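RagA protein (Porphyromonas gingivalis, PDB 6SLN) probably acts as a TonB-dependent outer-membrane receptor that imports substrates through a beta-barrel closed by an internal plug domain. Local coordinates at residues V172-L186 / A200-K212. Sequence-based numbering, arbitrary orientation.
Sequences VATMNPNDFESMSVL and ANGVVFIQTKKGK
G202 CA lies against L186 O, where strand 180-186 ends and strand 203-208 is about to begin. It has a positive phi (94°), a backbone angle that suits glycine. V203 and L186 then exchange two backbone hydrogen bonds. Their side chains lie side by side, with L186 CD1 3.9 Å from V203 CB. V204 turns to the other face of the sheet, the one shared by M183, V185 and I206. Its CG1 touches M183 SD at 3.6 Å. F205 and S184 form the next hydrogen-bonded pair, and F205 O also receives the CA-H of M183.

I206 is heavily covered by the opposite segment. CG2, anti to the backbone N, sits over the centre of the F180 ring, 3.5 Å from the centroid, in a CH-pi contact. P177 CA covers the opposite face, so the ring is sandwiched. CG1, anti to the carbonyl carbon, lies 3.5 Å from M183 CE, which the bend at chi3 (-51°) brings round. CD1 shares that methyl and also reaches V172 CG1 tip to tip.

At the next residue, Q207 O accepts from E181 N (2.6 Å) and S182 N (3.3 Å). This is a classic beta bulge and shifts the register by one. T208 CG2 reaches the F180 ring obliquely, while its OG1 bonds outward to D163 and N354. K209 N donates to D179 O at 2.7 Å. The extended K209 chain crosses E181 and ends with NZ on N178 O, 2.6 Å away, so K209 bonds through both N and NZ to consecutive carbonyls of the 3-10 segment 177-179.

Strands 102-106 and 159-162 flank this bulged antiparallel pair, making it an interior pair of the five-stranded mixed sheet of the plug domain inside the barrel of a TonB-dependent receptor.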
loop_
_atom_site.group_PDB
_atom_site.type_symbol
_atom_site.label_atom_id
_atom_site.label_comp_id
_atom_site.label_asym_id
_atom_site.label_seq_id
_atom_site.Cartn_x
_atom_site.Cartn_y
_atom_site.Cartn_z
ATOM N N VAL A 172 -9.159 20.886 -11.011
ATOM C CA VAL A 172 -9.228 22.307 -11.349
ATOM C C VAL A 172 -8.511 23.143 -10.294
ATOM O O VAL A 172 -7.824 24.112 -10.627
ATOM C CB VAL A 172 -10.691 22.757 -11.527
ATOM C CG1 VAL A 172 -10.760 24.274 -11.600
ATOM C CG2 VAL A 172 -11.278 22.160 -12.775
ATOM N N ALA A 173 -8.646 22.777 -9.009
ATOM C CA ALA A 173 -7.882 23.438 -7.948
ATOM C C ALA A 173 -6.362 23.278 -8.103
ATOM O O ALA A 173 -5.606 24.130 -7.616
ATOM C CB ALA A 173 -8.311 22.904 -6.581
ATOM N N THR A 174 -5.887 22.200 -8.736
ATOM C CA THR A 174 -4.450 22.047 -8.952
ATOM C C THR A 174 -3.941 22.896 -10.109
ATOM O O THR A 174 -2.756 22.804 -10.443
ATOM C CB THR A 174 -4.073 20.576 -9.206
ATOM O OG1 THR A 174 -4.538 20.145 -10.502
ATOM C CG2 THR A 174 -4.635 19.647 -8.103
ATOM N N MET A 175 -4.796 23.716 -10.716
ATOM C CA MET A 175 -4.425 24.562 -11.841
ATOM C C MET A 175 -4.287 26.012 -11.393
ATOM O O MET A 175 -4.986 26.474 -10.486
ATOM C CB MET A 175 -5.464 24.484 -12.966
ATOM C CG MET A 175 -5.771 23.088 -13.529
ATOM S SD MET A 175 -6.487 23.285 -15.174
ATOM C CE MET A 175 -6.456 21.606 -15.784
ATOM N N ASN A 176 -3.391 26.731 -12.051
ATOM C CA ASN A 176 -3.181 28.146 -11.776
ATOM C C ASN A 176 -4.259 28.958 -12.491
ATOM O O ASN A 176 -4.249 29.056 -13.726
ATOM C CB ASN A 176 -1.764 28.546 -12.211
ATOM C CG ASN A 176 -1.422 30.003 -11.923
ATOM O OD1 ASN A 176 -2.237 30.780 -11.411
ATOM N ND2 ASN A 176 -0.196 30.383 -12.272
ATOM N N PRO A 177 -5.191 29.576 -11.752
ATOM C CA PRO A 177 -6.320 30.259 -12.404
ATOM C C PRO A 177 -5.925 31.507 -13.151
ATOM O O PRO A 177 -6.751 32.041 -13.904
ATOM C CB PRO A 177 -7.252 30.597 -11.238
ATOM C CG PRO A 177 -6.614 29.975 -10.007
ATOM C CD PRO A 177 -5.174 29.824 -10.304
ATOM N N ASN A 178 -4.703 32.006 -12.961
ATOM C CA ASN A 178 -4.227 33.111 -13.778
ATOM C C ASN A 178 -4.014 32.706 -15.220
ATOM O O ASN A 178 -3.901 33.584 -16.084
ATOM C CB ASN A 178 -2.925 33.650 -13.223
ATOM C CG ASN A 178 -3.132 34.878 -12.425
ATOM O OD1 ASN A 178 -2.710 34.947 -11.285
ATOM N ND2 ASN A 178 -3.799 35.865 -13.009
ATOM N N ASP A 179 -3.907 31.401 -15.484
ATOM C CA ASP A 179 -3.840 30.879 -16.840
ATOM C C ASP A 179 -5.196 30.845 -17.529
ATOM O O ASP A 179 -5.250 30.526 -18.720
ATOM C CB ASP A 179 -3.239 29.476 -16.822
ATOM C CG ASP A 179 -1.892 29.444 -16.152
ATOM O OD1 ASP A 179 -1.222 30.491 -16.164
ATOM O OD2 ASP A 179 -1.505 28.385 -15.618
ATOM N N PHE A 180 -6.278 31.180 -16.817
ATOM C CA PHE A 180 -7.630 31.156 -17.363
ATOM C C PHE A 180 -7.942 32.458 -18.089
ATOM O O PHE A 180 -7.808 33.549 -17.521
ATOM C CB PHE A 180 -8.655 30.925 -16.257
ATOM C CG PHE A 180 -8.503 29.613 -15.535
ATOM C CD1 PHE A 180 -7.638 28.641 -15.995
ATOM C CD2 PHE A 180 -9.241 29.355 -14.395
ATOM C CE1 PHE A 180 -7.519 27.441 -15.330
ATOM C CE2 PHE A 180 -9.123 28.158 -13.723
ATOM C CZ PHE A 180 -8.266 27.201 -14.189
ATOM N N GLU A 181 -8.361 32.337 -19.347
ATOM C CA GLU A 181 -8.733 33.510 -20.130
ATOM C C GLU A 181 -10.160 33.926 -19.834
ATOM O O GLU A 181 -10.441 35.100 -19.569
ATOM C CB GLU A 181 -8.579 33.221 -21.622
ATOM C CG GLU A 181 -8.807 34.420 -22.513
ATOM C CD GLU A 181 -7.964 35.604 -22.094
ATOM O OE1 GLU A 181 -8.451 36.417 -21.278
ATOM O OE2 GLU A 181 -6.813 35.719 -22.574
ATOM N N SER A 182 -11.076 32.973 -19.886
ATOM C CA SER A 182 -12.477 33.260 -19.673
ATOM C C SER A 182 -13.123 32.028 -19.072
ATOM O O SER A 182 -12.510 30.960 -18.965
ATOM C CB SER A 182 -13.169 33.665 -20.978
ATOM O OG SER A 182 -12.660 32.926 -22.076
ATOM N N MET A 183 -14.365 32.205 -18.647
ATOM C CA MET A 183 -15.198 31.105 -18.192
ATOM C C MET A 183 -16.601 31.366 -18.706
ATOM O O MET A 183 -17.175 32.432 -18.453
ATOM C CB MET A 183 -15.176 30.972 -16.671
ATOM C CG MET A 183 -16.181 29.981 -16.154
ATOM S SD MET A 183 -16.052 29.790 -14.374
ATOM C CE MET A 183 -14.298 29.480 -14.169
ATOM N N SER A 184 -17.114 30.423 -19.484
ATOM C CA SER A 184 -18.457 30.501 -20.039
ATOM C C SER A 184 -19.371 29.557 -19.272
ATOM O O SER A 184 -19.019 28.397 -19.031
ATOM C CB SER A 184 -18.463 30.150 -21.527
ATOM O OG SER A 184 -17.563 30.960 -22.259
ATOM N N VAL A 185 -20.530 30.054 -18.861
ATOM C CA VAL A 185 -21.517 29.222 -18.191
ATOM C C VAL A 185 -22.669 29.023 -19.160
ATOM O O VAL A 185 -23.279 29.996 -19.618
ATOM C CB VAL A 185 -21.977 29.832 -16.858
ATOM C CG1 VAL A 185 -22.979 28.906 -16.160
ATOM C CG2 VAL A 185 -20.767 30.054 -15.965
ATOM N N LEU A 186 -22.936 27.761 -19.497
ATOM C CA LEU A 186 -23.989 27.394 -20.435
ATOM C C LEU A 186 -25.202 26.883 -19.663
ATOM O O LEU A 186 -25.109 25.884 -18.936
ATOM C CB LEU A 186 -23.492 26.339 -21.417
ATOM C CG LEU A 186 -22.082 26.496 -21.961
ATOM C CD1 LEU A 186 -21.841 25.392 -22.926
ATOM C CD2 LEU A 186 -21.910 27.831 -22.643
ATOM N N ALA A 200 -27.519 18.313 -18.243
ATOM C CA ALA A 200 -28.720 18.705 -17.531
ATOM C C ALA A 200 -28.433 19.678 -16.397
ATOM O O ALA A 200 -29.341 20.403 -15.972
ATOM C CB ALA A 200 -29.411 17.456 -16.994
ATOM N N ASN A 201 -27.198 19.716 -15.896
ATOM C CA ASN A 201 -26.836 20.597 -14.794
ATOM C C ASN A 201 -26.125 21.861 -15.251
ATOM O O ASN A 201 -25.734 22.685 -14.408
ATOM C CB ASN A 201 -25.960 19.860 -13.792
ATOM C CG ASN A 201 -26.651 18.675 -13.180
ATOM O OD1 ASN A 201 -27.886 18.593 -13.162
ATOM N ND2 ASN A 201 -25.859 17.745 -12.656
ATOM N N GLY A 202 -25.986 22.047 -16.557
ATOM C CA GLY A 202 -25.231 23.153 -17.091
ATOM C C GLY A 202 -23.798 22.750 -17.360
ATOM O O GLY A 202 -23.326 21.676 -16.975
ATOM N N VAL A 203 -23.091 23.627 -18.047
ATOM C CA VAL A 203 -21.709 23.341 -18.398
ATOM C C VAL A 203 -20.868 24.564 -18.070
ATOM O O VAL A 203 -21.205 25.680 -18.474
ATOM C CB VAL A 203 -21.572 22.944 -19.881
ATOM C CG1 VAL A 203 -20.115 22.971 -20.289
ATOM C CG2 VAL A 203 -22.164 21.557 -20.111
ATOM N N VAL A 204 -19.800 24.358 -17.313
ATOM C CA VAL A 204 -18.854 25.413 -16.970
ATOM C C VAL A 204 -17.621 25.171 -17.821
ATOM O O VAL A 204 -16.877 24.210 -17.594
ATOM C CB VAL A 204 -18.505 25.419 -15.473
ATOM C CG1 VAL A 204 -17.773 26.695 -15.095
ATOM C CG2 VAL A 204 -19.760 25.243 -14.623
ATOM N N PHE A 205 -17.414 26.021 -18.813
ATOM C CA PHE A 205 -16.278 25.900 -19.712
ATOM C C PHE A 205 -15.203 26.904 -19.311
ATOM O O PHE A 205 -15.432 28.119 -19.359
ATOM C CB PHE A 205 -16.712 26.126 -21.155
ATOM C CG PHE A 205 -15.729 25.629 -22.161
ATOM C CD1 PHE A 205 -14.663 26.420 -22.556
ATOM C CD2 PHE A 205 -15.863 24.367 -22.710
ATOM C CE1 PHE A 205 -13.755 25.964 -23.485
ATOM C CE2 PHE A 205 -14.961 23.911 -23.643
ATOM C CZ PHE A 205 -13.905 24.708 -24.030
ATOM N N ILE A 206 -14.042 26.397 -18.914
ATOM C CA ILE A 206 -12.884 27.225 -18.590
ATOM C C ILE A 206 -11.923 27.173 -19.770
ATOM O O ILE A 206 -11.494 26.090 -20.180
ATOM C CB ILE A 206 -12.192 26.751 -17.301
ATOM C CG1 ILE A 206 -13.167 26.792 -16.120
ATOM C CG2 ILE A 206 -10.954 27.593 -17.023
ATOM C CD1 ILE A 206 -12.608 26.206 -14.838
ATOM N N GLN A 207 -11.576 28.328 -20.328
ATOM C CA GLN A 207 -10.619 28.376 -21.424
ATOM C C GLN A 207 -9.356 29.087 -20.969
ATOM O O GLN A 207 -9.399 30.270 -20.609
ATOM C CB GLN A 207 -11.195 29.066 -22.655
ATOM C CG GLN A 207 -10.301 28.866 -23.849
ATOM C CD GLN A 207 -10.807 29.573 -25.072
ATOM O OE1 GLN A 207 -11.865 30.207 -25.040
ATOM N NE2 GLN A 207 -10.055 29.474 -26.167
ATOM N N THR A 208 -8.237 28.376 -21.026
ATOM C CA THR A 208 -6.949 28.904 -20.618
ATOM C C THR A 208 -6.357 29.802 -21.711
ATOM O O THR A 208 -6.864 29.890 -22.830
ATOM C CB THR A 208 -5.997 27.755 -20.263
ATOM O OG1 THR A 208 -5.671 27.005 -21.441
ATOM C CG2 THR A 208 -6.633 26.810 -19.232
ATOM N N LYS A 209 -5.263 30.479 -21.373
ATOM C CA LYS A 209 -4.737 31.534 -22.228
ATOM C C LYS A 209 -3.823 30.983 -23.316
ATOM O O LYS A 209 -3.089 30.012 -23.115
ATOM C CB LYS A 209 -3.966 32.562 -21.401
ATOM C CG LYS A 209 -4.841 33.474 -20.565
ATOM C CD LYS A 209 -4.057 34.129 -19.429
ATOM C CE LYS A 209 -4.821 35.324 -18.849
ATOM N NZ LYS A 209 -4.407 35.687 -17.457
ATOM N N LYS A 210 -3.874 31.629 -24.478
ATOM C CA LYS A 210 -2.957 31.395 -25.582
ATOM C C LYS A 210 -2.150 32.665 -25.820
ATOM O O LYS A 210 -2.567 33.766 -25.455
ATOM C CB LYS A 210 -3.701 31.002 -26.871
ATOM C CG LYS A 210 -4.954 30.166 -26.656
ATOM C CD LYS A 210 -4.660 28.834 -25.963
ATOM C CE LYS A 210 -5.879 27.912 -25.981
ATOM N NZ LYS A 210 -5.915 27.075 -24.751
ATOM N N GLY A 211 -0.994 32.516 -26.457
ATOM C CA GLY A 211 -0.141 33.667 -26.701
ATOM C C GLY A 211 -0.626 34.528 -27.858
ATOM O O GLY A 211 -0.837 34.038 -28.973
ATOM N N LYS A 212 -0.796 35.820 -27.592
ATOM C CA LYS A 212 -0.987 36.785 -28.662
ATOM C C LYS A 212 0.241 36.787 -29.560
ATOM O O LYS A 212 1.371 36.917 -29.079
ATOM C CB LYS A 212 -1.220 38.175 -28.074
ATOM C CG LYS A 212 -1.176 39.300 -29.097
ATOM C CD LYS A 212 0.049 40.189 -28.909
ATOM C CE LYS A 212 -0.183 41.593 -29.449
ATOM N NZ LYS A 212 1.096 42.338 -29.453
#